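Local coordinates for protein tryptophan--tRNA ligase (Pyrococcus horikoshii, PDB 3JXE) that charges tRNA(Trp) with tryptophan, using ATP and passing through a tryptophanyl-adenylate intermediate, for use in protein synthesis, at residues F25-L30 / F55-D60; P47-R52 / F94-W99; Y61-K66 / R206-I211; I166-K171 / E229-Y234. All blocks are in the same frame, centred on the assembly; numbering follows the deposited sequence.

Contact 1 (F25-L30 / F55-D60)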
# COMPACT_ATOMS: atom_id res chain seq x y z
N PHE B 25 14.38 -13.69 -20.45
CA PHE B 25 13.32 -13.65 -19.45
C PHE B 25 12.96 -15.04 -18.91
O PHE B 25 12.28 -15.16 -17.89
CB PHE B 25 12.07 -12.95 -20.01
CG PHE B 25 12.13 -11.44 -19.96
CD1 PHE B 25 10.96 -10.70 -19.80
CD2 PHE B 25 13.34 -10.76 -20.06
CE1 PHE B 25 11.00 -9.32 -19.75
CE2 PHE B 25 13.38 -9.37 -20.01
CZ PHE B 25 12.21 -8.65 -19.86
N GLY B 26 13.42 -16.08 -19.61
CA GLY B 26 13.18 -17.46 -19.20
C GLY B 26 11.78 -17.96 -19.51
O GLY B 26 11.33 -18.94 -18.92
N THR B 27 11.11 -17.30 -20.44
CA THR B 27 9.78 -17.71 -20.88
C THR B 27 9.89 -18.84 -21.91
O THR B 27 10.99 -19.20 -22.33
CB THR B 27 8.99 -16.53 -21.49
OG1 THR B 27 9.64 -16.06 -22.68
CG2 THR B 27 8.87 -15.38 -20.50
N SER B 28 8.75 -19.40 -22.30
CA SER B 28 8.72 -20.47 -23.30
C SER B 28 7.91 -20.06 -24.53
O SER B 28 6.86 -19.41 -24.39
CB SER B 28 8.18 -21.76 -22.69
OG SER B 28 6.96 -21.54 -22.00
N PRO B 29 8.38 -20.42 -25.74
CA PRO B 29 7.71 -20.06 -26.99
C PRO B 29 6.32 -20.69 -27.12
O PRO B 29 6.12 -21.84 -26.73
CB PRO B 29 8.64 -20.62 -28.07
CG PRO B 29 9.42 -21.69 -27.39
CD PRO B 29 9.61 -21.20 -26.00
N LEU B 30 5.38 -19.92 -27.67
CA LEU B 30 4.00 -20.37 -27.87
C LEU B 30 3.95 -21.32 -29.06
O LEU B 30 3.76 -20.89 -30.20
CB LEU B 30 3.07 -19.18 -28.08
CG LEU B 30 1.73 -19.11 -27.34
CD1 LEU B 30 0.91 -17.95 -27.87
CD2 LEU B 30 0.94 -20.41 -27.43
N PHE B 55 1.15 -12.81 -30.52
CA PHE B 55 1.45 -13.42 -29.24
C PHE B 55 2.41 -14.58 -29.50
O PHE B 55 2.04 -15.58 -30.12
CB PHE B 55 0.17 -13.90 -28.55
CG PHE B 55 -0.57 -12.82 -27.82
CD1 PHE B 55 -1.40 -11.93 -28.50
CD2 PHE B 55 -0.42 -12.67 -26.44
CE1 PHE B 55 -2.07 -10.92 -27.82
CE2 PHE B 55 -1.09 -11.67 -25.75
CZ PHE B 55 -1.92 -10.79 -26.44
N PHE B 56 3.64 -14.42 -29.04
CA PHE B 56 4.74 -15.31 -29.42
C PHE B 56 5.26 -16.15 -28.25
O PHE B 56 5.84 -17.22 -28.47
CB PHE B 56 5.89 -14.48 -30.01
CG PHE B 56 6.61 -13.63 -29.01
CD1 PHE B 56 7.90 -13.95 -28.61
CD2 PHE B 56 6.01 -12.50 -28.46
CE1 PHE B 56 8.58 -13.17 -27.68
CE2 PHE B 56 6.67 -11.71 -27.53
CZ PHE B 56 7.96 -12.05 -27.14
N SER B 57 5.06 -15.66 -27.03
CA SER B 57 5.60 -16.29 -25.84
C SER B 57 4.51 -16.57 -24.80
O SER B 57 3.47 -15.93 -24.79
CB SER B 57 6.69 -15.41 -25.23
OG SER B 57 7.21 -15.99 -24.06
N HIS B 58 4.77 -17.55 -23.93
CA HIS B 58 3.82 -17.91 -22.89
C HIS B 58 4.51 -18.42 -21.62
O HIS B 58 5.72 -18.66 -21.60
CB HIS B 58 2.83 -18.97 -23.40
CG HIS B 58 3.35 -20.37 -23.33
ND1 HIS B 58 4.14 -20.93 -24.31
CD2 HIS B 58 3.18 -21.33 -22.39
CE1 HIS B 58 4.44 -22.17 -23.98
NE2 HIS B 58 3.87 -22.44 -22.82
N ARG B 59 3.72 -18.55 -20.56
CA ARG B 59 4.14 -19.20 -19.33
C ARG B 59 2.99 -20.07 -18.83
O ARG B 59 1.87 -19.58 -18.68
CB ARG B 59 4.50 -18.17 -18.26
CG ARG B 59 5.90 -17.62 -18.37
CD ARG B 59 6.37 -17.09 -17.03
NE ARG B 59 7.81 -17.21 -16.87
CZ ARG B 59 8.67 -16.19 -16.91
NH1 ARG B 59 8.22 -14.96 -17.09
NH2 ARG B 59 9.96 -16.40 -16.76
N ASP B 60 3.26 -21.36 -18.62
CA ASP B 60 2.27 -22.31 -18.09
C ASP B 60 0.92 -22.31 -18.81
O ASP B 60 -0.11 -22.62 -18.20
CB ASP B 60 2.06 -22.10 -16.58
CG ASP B 60 3.09 -22.81 -15.73
OD1 ASP B 60 4.01 -23.46 -16.29
OD2 ASP B 60 2.99 -22.72 -14.49

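Contact 2 (P47-R52 / F94-W99)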
# COMPACT_ATOMS: atom_id res chain seq x y z
N PRO B 47 -8.24 -15.74 -33.41
CA PRO B 47 -8.16 -14.32 -33.79
C PRO B 47 -6.86 -13.97 -34.51
O PRO B 47 -5.85 -14.67 -34.35
CB PRO B 47 -8.19 -13.59 -32.44
CG PRO B 47 -8.80 -14.54 -31.50
CD PRO B 47 -8.37 -15.90 -31.95
N ILE B 48 -6.90 -12.89 -35.28
CA ILE B 48 -5.77 -12.42 -36.09
C ILE B 48 -4.42 -12.45 -35.35
O ILE B 48 -3.44 -12.99 -35.86
CB ILE B 48 -6.07 -11.01 -36.71
CG1 ILE B 48 -4.86 -10.48 -37.49
CG2 ILE B 48 -6.56 -10.01 -35.64
CD1 ILE B 48 -5.06 -9.09 -38.09
N PHE B 49 -4.39 -11.89 -34.14
CA PHE B 49 -3.16 -11.77 -33.36
C PHE B 49 -2.66 -13.10 -32.77
O PHE B 49 -1.49 -13.22 -32.43
CB PHE B 49 -3.31 -10.71 -32.26
CG PHE B 49 -4.64 -10.72 -31.57
CD1 PHE B 49 -4.95 -11.70 -30.63
CD2 PHE B 49 -5.59 -9.75 -31.85
CE1 PHE B 49 -6.18 -11.71 -29.98
CE2 PHE B 49 -6.83 -9.75 -31.22
CZ PHE B 49 -7.13 -10.73 -30.28
N PHE B 50 -3.55 -14.08 -32.66
CA PHE B 50 -3.16 -15.40 -32.18
C PHE B 50 -2.57 -16.27 -33.30
O PHE B 50 -1.45 -16.76 -33.17
CB PHE B 50 -4.31 -16.13 -31.48
CG PHE B 50 -4.51 -15.71 -30.04
CD1 PHE B 50 -3.42 -15.45 -29.21
CD2 PHE B 50 -5.79 -15.61 -29.51
CE1 PHE B 50 -3.61 -15.07 -27.89
CE2 PHE B 50 -5.99 -15.23 -28.19
CZ PHE B 50 -4.90 -14.96 -27.37
N ARG B 51 -3.32 -16.43 -34.39
CA ARG B 51 -2.89 -17.30 -35.49
C ARG B 51 -1.70 -16.75 -36.28
O ARG B 51 -0.94 -17.52 -36.87
CB ARG B 51 -4.05 -17.66 -36.42
CG ARG B 51 -4.88 -16.49 -36.93
CD ARG B 51 -5.65 -16.88 -38.20
NE ARG B 51 -7.01 -16.34 -38.22
CZ ARG B 51 -7.35 -15.14 -38.68
NH1 ARG B 51 -6.43 -14.31 -39.15
NH2 ARG B 51 -8.62 -14.76 -38.65
N ARG B 52 -1.55 -15.43 -36.30
CA ARG B 52 -0.41 -14.80 -36.98
C ARG B 52 0.77 -14.57 -36.03
O ARG B 52 1.73 -13.88 -36.38
CB ARG B 52 -0.83 -13.51 -37.68
CG ARG B 52 -1.77 -13.74 -38.86
CD ARG B 52 -2.05 -12.45 -39.61
NE ARG B 52 -3.28 -12.54 -40.39
CZ ARG B 52 -3.90 -11.50 -40.94
NH1 ARG B 52 -3.41 -10.27 -40.81
NH2 ARG B 52 -5.02 -11.69 -41.63
N PHE B 94 -6.24 -6.26 -24.42
CA PHE B 94 -7.64 -6.27 -24.02
C PHE B 94 -8.55 -7.03 -24.99
O PHE B 94 -9.53 -7.65 -24.57
CB PHE B 94 -8.16 -4.85 -23.78
CG PHE B 94 -7.55 -4.18 -22.58
CD1 PHE B 94 -6.44 -3.35 -22.72
CD2 PHE B 94 -8.08 -4.38 -21.31
CE1 PHE B 94 -5.87 -2.73 -21.61
CE2 PHE B 94 -7.52 -3.77 -20.19
CZ PHE B 94 -6.41 -2.94 -20.34
N PHE B 95 -8.22 -6.97 -26.28
CA PHE B 95 -8.94 -7.73 -27.30
C PHE B 95 -8.67 -9.22 -27.18
O PHE B 95 -9.57 -10.04 -27.41
CB PHE B 95 -8.58 -7.24 -28.71
CG PHE B 95 -9.43 -6.10 -29.19
CD1 PHE B 95 -8.99 -4.79 -29.07
CD2 PHE B 95 -10.68 -6.34 -29.77
CE1 PHE B 95 -9.78 -3.73 -29.52
CE2 PHE B 95 -11.47 -5.29 -30.21
CZ PHE B 95 -11.02 -3.98 -30.09
N ALA B 96 -7.44 -9.57 -26.82
CA ALA B 96 -7.06 -10.95 -26.56
C ALA B 96 -7.77 -11.49 -25.33
O ALA B 96 -8.24 -12.63 -25.32
CB ALA B 96 -5.55 -11.06 -26.39
N THR B 97 -7.88 -10.65 -24.31
CA THR B 97 -8.55 -11.01 -23.06
C THR B 97 -10.06 -11.13 -23.27
O THR B 97 -10.72 -11.94 -22.62
CB THR B 97 -8.25 -9.99 -21.94
OG1 THR B 97 -6.88 -9.56 -22.04
CG2 THR B 97 -8.46 -10.62 -20.58
N LYS B 98 -10.60 -10.32 -24.18
CA LYS B 98 -12.01 -10.38 -24.57
C LYS B 98 -12.35 -11.74 -25.16
O LYS B 98 -13.32 -12.38 -24.75
CB LYS B 98 -12.34 -9.27 -25.58
CG LYS B 98 -13.75 -9.33 -26.14
CD LYS B 98 -13.85 -8.59 -27.47
CE LYS B 98 -15.24 -8.73 -28.08
NZ LYS B 98 -16.28 -8.00 -27.31
N TRP B 99 -11.53 -12.18 -26.11
CA TRP B 99 -11.73 -13.45 -26.80
C TRP B 99 -11.60 -14.64 -25.85
O TRP B 99 -12.35 -15.60 -25.96
CB TRP B 99 -10.73 -13.58 -27.95
CG TRP B 99 -11.01 -14.75 -28.84
CD1 TRP B 99 -11.81 -14.75 -29.95
CD2 TRP B 99 -10.51 -16.08 -28.71
NE1 TRP B 99 -11.83 -16.00 -30.52
CE2 TRP B 99 -11.04 -16.84 -29.78
CE3 TRP B 99 -9.65 -16.71 -27.79
CZ2 TRP B 99 -10.74 -18.19 -29.96
CZ3 TRP B 99 -9.36 -18.06 -27.97
CH2 TRP B 99 -9.91 -18.78 -29.04

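Contact 3 (Y61-K66 / R206-I211)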
# COMPACT_ATOMS: atom_id res chain seq x y z
N TYR B 61 0.91 -21.96 -20.09
CA TYR B 61 -0.33 -21.90 -20.86
C TYR B 61 -0.90 -23.29 -21.13
O TYR B 61 -2.12 -23.47 -21.23
CB TYR B 61 -0.14 -21.12 -22.16
CG TYR B 61 -1.44 -20.88 -22.91
CD1 TYR B 61 -2.39 -19.99 -22.42
CD2 TYR B 61 -1.72 -21.55 -24.10
CE1 TYR B 61 -3.59 -19.78 -23.09
CE2 TYR B 61 -2.91 -21.34 -24.78
CZ TYR B 61 -3.84 -20.45 -24.26
OH TYR B 61 -5.02 -20.23 -24.92
N ASP B 62 -0.02 -24.28 -21.24
CA ASP B 62 -0.42 -25.68 -21.36
C ASP B 62 -1.12 -26.17 -20.09
O ASP B 62 -1.96 -27.07 -20.14
CB ASP B 62 0.79 -26.56 -21.69
CG ASP B 62 1.93 -26.41 -20.69
OD1 ASP B 62 2.34 -25.26 -20.41
OD2 ASP B 62 2.42 -27.45 -20.19
N LEU B 63 -0.78 -25.56 -18.96
CA LEU B 63 -1.40 -25.88 -17.67
C LEU B 63 -2.74 -25.17 -17.48
O LEU B 63 -3.58 -25.64 -16.71
CB LEU B 63 -0.45 -25.56 -16.51
CG LEU B 63 0.71 -26.53 -16.21
CD1 LEU B 63 1.91 -26.29 -17.12
CD2 LEU B 63 1.13 -26.40 -14.75
N ILE B 64 -2.94 -24.05 -18.17
CA ILE B 64 -4.20 -23.31 -18.10
C ILE B 64 -5.30 -24.00 -18.91
O ILE B 64 -6.48 -23.91 -18.57
CB ILE B 64 -4.04 -21.82 -18.52
CG1 ILE B 64 -5.01 -20.92 -17.75
CG2 ILE B 64 -4.22 -21.62 -20.01
CD1 ILE B 64 -4.42 -20.28 -16.52
N LEU B 65 -4.90 -24.69 -19.98
CA LEU B 65 -5.82 -25.44 -20.83
C LEU B 65 -6.17 -26.79 -20.22
O LEU B 65 -7.31 -27.25 -20.34
CB LEU B 65 -5.21 -25.65 -22.22
CG LEU B 65 -5.00 -24.43 -23.11
CD1 LEU B 65 -4.02 -24.76 -24.22
CD2 LEU B 65 -6.32 -23.91 -23.67
N LYS B 66 -5.19 -27.40 -19.56
CA LYS B 66 -5.39 -28.66 -18.85
C LYS B 66 -6.43 -28.50 -17.75
O LYS B 66 -7.28 -29.37 -17.55
CB LYS B 66 -4.06 -29.15 -18.26
CG LYS B 66 -4.09 -30.59 -17.75
CD LYS B 66 -3.13 -30.80 -16.58
CE LYS B 66 -1.68 -30.93 -17.05
NZ LYS B 66 -0.76 -31.09 -15.89
N ARG B 206 -8.46 -18.84 -5.96
CA ARG B 206 -7.60 -20.00 -5.72
C ARG B 206 -7.28 -20.74 -7.02
O ARG B 206 -6.25 -21.41 -7.12
CB ARG B 206 -8.23 -20.95 -4.70
CG ARG B 206 -8.33 -20.39 -3.29
CD ARG B 206 -6.98 -20.34 -2.60
NE ARG B 206 -7.02 -19.55 -1.36
CZ ARG B 206 -5.98 -19.33 -0.57
NH1 ARG B 206 -6.13 -18.60 0.53
NH2 ARG B 206 -4.79 -19.84 -0.86
N LYS B 207 -8.16 -20.60 -8.01
CA LYS B 207 -7.92 -21.10 -9.37
C LYS B 207 -6.70 -20.38 -9.95
O LYS B 207 -6.37 -19.28 -9.50
CB LYS B 207 -9.15 -20.86 -10.24
CG LYS B 207 -10.42 -21.52 -9.72
CD LYS B 207 -11.70 -20.87 -10.26
CE LYS B 207 -12.05 -21.37 -11.65
NZ LYS B 207 -13.41 -20.94 -12.07
N ARG B 208 -6.03 -20.99 -10.92
CA ARG B 208 -4.83 -20.37 -11.50
C ARG B 208 -5.14 -19.23 -12.47
O ARG B 208 -6.20 -19.18 -13.08
CB ARG B 208 -3.89 -21.41 -12.13
CG ARG B 208 -4.42 -22.13 -13.35
CD ARG B 208 -3.28 -22.84 -14.06
NE ARG B 208 -2.75 -23.96 -13.27
CZ ARG B 208 -1.46 -24.25 -13.13
NH1 ARG B 208 -1.09 -25.28 -12.39
NH2 ARG B 208 -0.54 -23.50 -13.73
N CYS B 209 -4.19 -18.30 -12.59
CA CYS B 209 -4.38 -17.06 -13.32
C CYS B 209 -3.72 -17.06 -14.69
O CYS B 209 -2.63 -17.62 -14.85
CB CYS B 209 -3.85 -15.89 -12.49
SG CYS B 209 -4.14 -14.26 -13.20
N LEU B 210 -4.37 -16.42 -15.67
CA LEU B 210 -3.78 -16.20 -16.99
C LEU B 210 -3.68 -14.70 -17.24
O LEU B 210 -4.66 -13.97 -17.09
CB LEU B 210 -4.63 -16.85 -18.09
CG LEU B 210 -3.99 -17.45 -19.36
CD1 LEU B 210 -5.04 -17.60 -20.45
CD2 LEU B 210 -2.80 -16.66 -19.91
N ILE B 211 -2.49 -14.24 -17.63
CA ILE B 211 -2.25 -12.82 -17.90
C ILE B 211 -1.87 -12.55 -19.36
O ILE B 211 -0.72 -12.76 -19.75
CB ILE B 211 -1.19 -12.22 -16.94
CG1 ILE B 211 -1.61 -12.44 -15.48
CG2 ILE B 211 -1.00 -10.73 -17.22
CD1 ILE B 211 -0.49 -12.24 -14.47

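Contact 4 (I166-K171 / E229-Y234)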
# COMPACT_ATOMS: atom_id res chain seq x y z
N ILE B 166 0.29 -7.37 0.83
CA ILE B 166 1.13 -7.53 2.03
C ILE B 166 1.89 -8.87 2.10
O ILE B 166 3.10 -8.87 2.32
CB ILE B 166 0.33 -7.23 3.34
CG1 ILE B 166 -0.15 -5.77 3.38
CG2 ILE B 166 1.17 -7.54 4.59
CD1 ILE B 166 0.95 -4.71 3.36
N PRO B 167 1.18 -10.02 1.92
CA PRO B 167 1.88 -11.30 1.92
C PRO B 167 3.16 -11.35 1.06
O PRO B 167 4.21 -11.75 1.55
CB PRO B 167 0.83 -12.27 1.38
CG PRO B 167 -0.45 -11.69 1.87
CD PRO B 167 -0.27 -10.20 1.75
N ILE B 168 3.07 -10.94 -0.21
CA ILE B 168 4.23 -10.96 -1.10
C ILE B 168 5.18 -9.77 -0.88
O ILE B 168 6.35 -9.82 -1.27
CB ILE B 168 3.84 -11.12 -2.61
CG1 ILE B 168 5.03 -11.65 -3.42
CG2 ILE B 168 3.28 -9.80 -3.18
CD1 ILE B 168 4.67 -12.26 -4.75
N ALA B 169 4.68 -8.72 -0.25
CA ALA B 169 5.51 -7.57 0.11
C ALA B 169 6.48 -7.92 1.24
O ALA B 169 7.42 -7.17 1.52
CB ALA B 169 4.65 -6.38 0.48
N LYS B 170 6.23 -9.05 1.89
CA LYS B 170 7.12 -9.60 2.92
C LYS B 170 8.07 -10.63 2.31
O LYS B 170 9.15 -10.87 2.83
CB LYS B 170 6.30 -10.23 4.05
CG LYS B 170 7.10 -10.57 5.30
CD LYS B 170 6.28 -11.36 6.29
CE LYS B 170 7.14 -11.92 7.41
NZ LYS B 170 6.32 -12.59 8.45
N LYS B 171 7.65 -11.24 1.20
CA LYS B 171 8.47 -12.23 0.51
C LYS B 171 9.54 -11.55 -0.34
O LYS B 171 10.73 -11.85 -0.20
CB LYS B 171 7.61 -13.14 -0.37
CG LYS B 171 6.75 -14.12 0.41
CD LYS B 171 7.55 -15.33 0.87
CE LYS B 171 6.70 -16.28 1.70
NZ LYS B 171 7.38 -17.59 1.85
N GLU B 229 3.50 -20.39 -4.63
CA GLU B 229 3.18 -21.63 -3.90
C GLU B 229 3.34 -21.50 -2.39
O GLU B 229 2.53 -22.04 -1.64
CB GLU B 229 4.00 -22.80 -4.44
CG GLU B 229 3.45 -23.39 -5.73
CD GLU B 229 4.40 -24.40 -6.36
OE1 GLU B 229 4.94 -25.26 -5.63
OE2 GLU B 229 4.59 -24.32 -7.59
N SER B 230 4.38 -20.79 -1.96
CA SER B 230 4.59 -20.54 -0.53
C SER B 230 3.49 -19.67 0.07
O SER B 230 3.27 -19.69 1.28
CB SER B 230 5.96 -19.90 -0.29
OG SER B 230 5.99 -18.56 -0.75
N LEU B 231 2.81 -18.91 -0.79
CA LEU B 231 1.69 -18.07 -0.37
C LEU B 231 0.35 -18.80 -0.51
O LEU B 231 -0.70 -18.27 -0.13
CB LEU B 231 1.67 -16.76 -1.17
CG LEU B 231 2.88 -15.82 -1.05
CD1 LEU B 231 2.83 -14.75 -2.13
CD2 LEU B 231 2.98 -15.18 0.33
N GLY B 232 0.40 -20.01 -1.06
CA GLY B 232 -0.78 -20.87 -1.17
C GLY B 232 -1.58 -20.70 -2.44
O GLY B 232 -2.79 -20.95 -2.45
N TYR B 233 -0.92 -20.27 -3.51
CA TYR B 233 -1.56 -20.07 -4.81
C TYR B 233 -0.76 -20.73 -5.92
O TYR B 233 0.39 -21.11 -5.73
CB TYR B 233 -1.72 -18.57 -5.10
CG TYR B 233 -2.74 -17.87 -4.23
CD1 TYR B 233 -2.39 -17.34 -2.99
CD2 TYR B 233 -4.07 -17.74 -4.65
CE1 TYR B 233 -3.32 -16.70 -2.18
CE2 TYR B 233 -5.01 -17.11 -3.85
CZ TYR B 233 -4.63 -16.59 -2.62
OH TYR B 233 -5.56 -15.95 -1.83
N TYR B 234 -1.39 -20.88 -7.08
CA TYR B 234 -0.70 -21.37 -8.27
C TYR B 234 0.21 -20.27 -8.81
O TYR B 234 -0.09 -19.09 -8.67
CB TYR B 234 -1.70 -21.77 -9.36
CG TYR B 234 -2.45 -23.05 -9.09
CD1 TYR B 234 -3.73 -23.03 -8.53
CD2 TYR B 234 -1.89 -24.29 -9.40
CE1 TYR B 234 -4.44 -24.21 -8.29
CE2 TYR B 234 -2.58 -25.48 -9.16
CZ TYR B 234 -3.85 -25.43 -8.61
OH TYR B 234 -4.53 -26.60 -8.37

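Contact 1 (F25-L30 / F55-D60)
Ser28 and His58 form an antiparallel hydrogen-bonded pair, their CA atoms 5.5 Å apart, and Pro29 and Ser57 make the adjoining non-hydrogen-bonded pair. His58 N binds Ser28 O at 2.8 Å and Ser28 N binds His58 O at 3.2 Å; Leu30 N adds a nearly straight bond to Phe56 O (2.9 Å, 172°). Turned between its own backbone N and carbonyl carbon (chi1 50°), Ser28 OG also donates to His58 O, which thus takes two donors, and sits over one face of the His58 imidazole while Pro29 O lies at that ring's edge. Thr27 OG1 and Ser57 OG share a hydrogen bond of 2.8 Å, and Ser57 OG is bonded to His240 as well. Arg59 crosses Thr27 at about a right angle: its NH2 binds Phe25 O at 2.9 Å, the Thr27 CG2 methyl lies over one guanidinium face, toward its rim, and NH1 forms a salt bridge with Asp218. The Phe55 side chain is about 8 Å from the bound tryptophanyl-adenylate. Opposite His240 of strand 237-241, Phe56 and Ser57 form a classic beta bulge, two residues against one. Strand 28-29 is thereby fastened as an antiparallel edge to strand 55-59, at the end of the Rossmann-fold sheet of this class I synthetase.

Contact 2 (P47-R52 / F94-W99)
Pro47 lays its CG over the five-membered ring of Trp99, 3.3 Å from the ring centroid and only 7° off the normal, a CH-pi contact made almost straight down on the face; its CD comes nearest Trp99 CE2, at 3.6 Å. Phe50 meets the same indole with its edge, an offset edge-to-face pair with centroids 5.9 Å apart and planes at 69°, and its CZ also reaches the Ala96 methyl. Phe49 packs beside it: CE1 lies against Ala96 CB at 3.7 Å and CE2 against Phe95 CB at 4.0 Å. Trp99 swings its indole toward the proline because CG stands opposite the backbone N (chi1 -170°). Replacing Trp99 with an alanine would probably open a gap between the helices, leaving Pro47 without the ring beneath it and the edge of Phe50 without its aromatic partner. Behind this first shell, Pro47 occupies the N-cap position of helix 48-51, and its O accepts from both Phe50 N and Arg51 N; both bonds belong to the first turn, from which Phe49 and Phe50 point to the other helix. The short helix 48-51 thus packs on helix 88-104, while Phe55 of strand 55-59 touches Phe49, Phe50 and Ala96, and Phe310 meets the ring of Phe95 edge-to-face.

Contact 3 (Y61-K66 / R206-I211)
Ile64 and Leu210 join helix 61-69 to strand 209-214, one of the parallel strands of the Rossmann-fold sheet; the short segments of helix and strand come within 9.3 Å of each other, with their directions 131° apart. Ile64 sends CD1 down to the strand, where it meets Leu210 CB at 3.8 Å, Arg208 CG at 3.7 Å and the backbone Cys209 O, its side chain crossing that of Leu210 at about a right angle. Leu210 in turn puts CD1 against the edge of the Tyr61 ring, in its plane and 3.7 Å from Tyr61 CE1. On the other flank Arg208, turned at chi3 (68°), reaches across the helix and lays one guanidinium face against Leu63: the CB of Leu63 sits over the rim of that face, 3.5 Å from Arg208 NH2, and Leu63 CD2 approaches NH1 at 3.4 Å. The charge of Arg208 is answered outside the two segments: NE forms a salt bridge with Asp67 farther along the same helix, and NH2 has a long, weak ion pair with Asp60. A leucine in place of Arg208 would probably leave Asp67 without its charged mate and deprive Leu63 of the flat group it packs on. Leu239 and Ala237 of strand 237-241 continue the apolar layer beneath Tyr61 and Ile64, and Ile211, next along the strand, touches the tryptophanyl-adenylate. This is a helix lying on one face of a Rossmann-type sheet, its contact with the strand apolar at the centre and flanked by the guanidinium of an arginine.

Contact 4 (I166-K171 / E229-Y234)
Ser230 OG has two partners: Lys171 NZ donates to it across the contact in a weak hydrogen bond of 3.1 Å, and OG is itself hydrogen-bonded to Phe227 O, one turn back at the end of helix 218-227. Lys171 gets there by a bend at chi2 (-80°), after which the rest of its chain runs straight, so that its methylenes pass alongside Leu231 in the opposite direction while the ammonium goes on to the serine. Leu231 is the apolar centre. Its two methyls divide the work: CD2 rests on Pro167 CB at 3.8 Å and on Lys171 CG at 3.9 Å, whereas CD1 points to Ile168, 3.8 Å from that residue's CB, and the side chains of Leu231 and Ile168 cross at about a right angle. The type I beta turn from Glu229 to Gly232, closed by Gly232 N bonding to Glu229 O at 3.0 Å, places Ser230 and Leu231 at its two central positions, from which both side chains project to the helix. Opposite them the helix is weakly bonded and kinked: Pro167 has no N-H to offer, and Ile168 N also makes no bond to the turn before. Phe203 adds to the cover of Leu231, and Ile168 reaches on to Ala196 and Ile199 of helix 189-199. The turn, leading from helix 218-227 to strand 237-241, thus leans on the last turn of helix 160-171, whose Ala169 and Lys170 face the second subunit, where Lys170 NZ bonds to the backbone O atoms of Phe118 and Lys121 of that neighbouring chain.

Overall arrangement
Contacts 1 and 3 both reach the central sheet, joined in sequence by strand 55-59 and helix 61-69; the first, partly buried, is bonded through backbone, hydroxyls and one arginine at an edge strand, the second is a buried, mainly apolar helix-on-sheet packing. Contact 2, also partly buried, touches contact 1 through Phe55, and is aromatic and apolar throughout, without a hydrogen bond between its segments. Contact 4 lies at the surface, its centre about 24 Å from the chain's centre, next to the second subunit, and combines the packing of one leucine with a weak lysine-serine hydrogen bond. It meets contact 3 where Arg206 and Arg208 abut Gly232, Tyr233 and Tyr234, whereas contact 2 remains about 17 Å from it between nearest atoms.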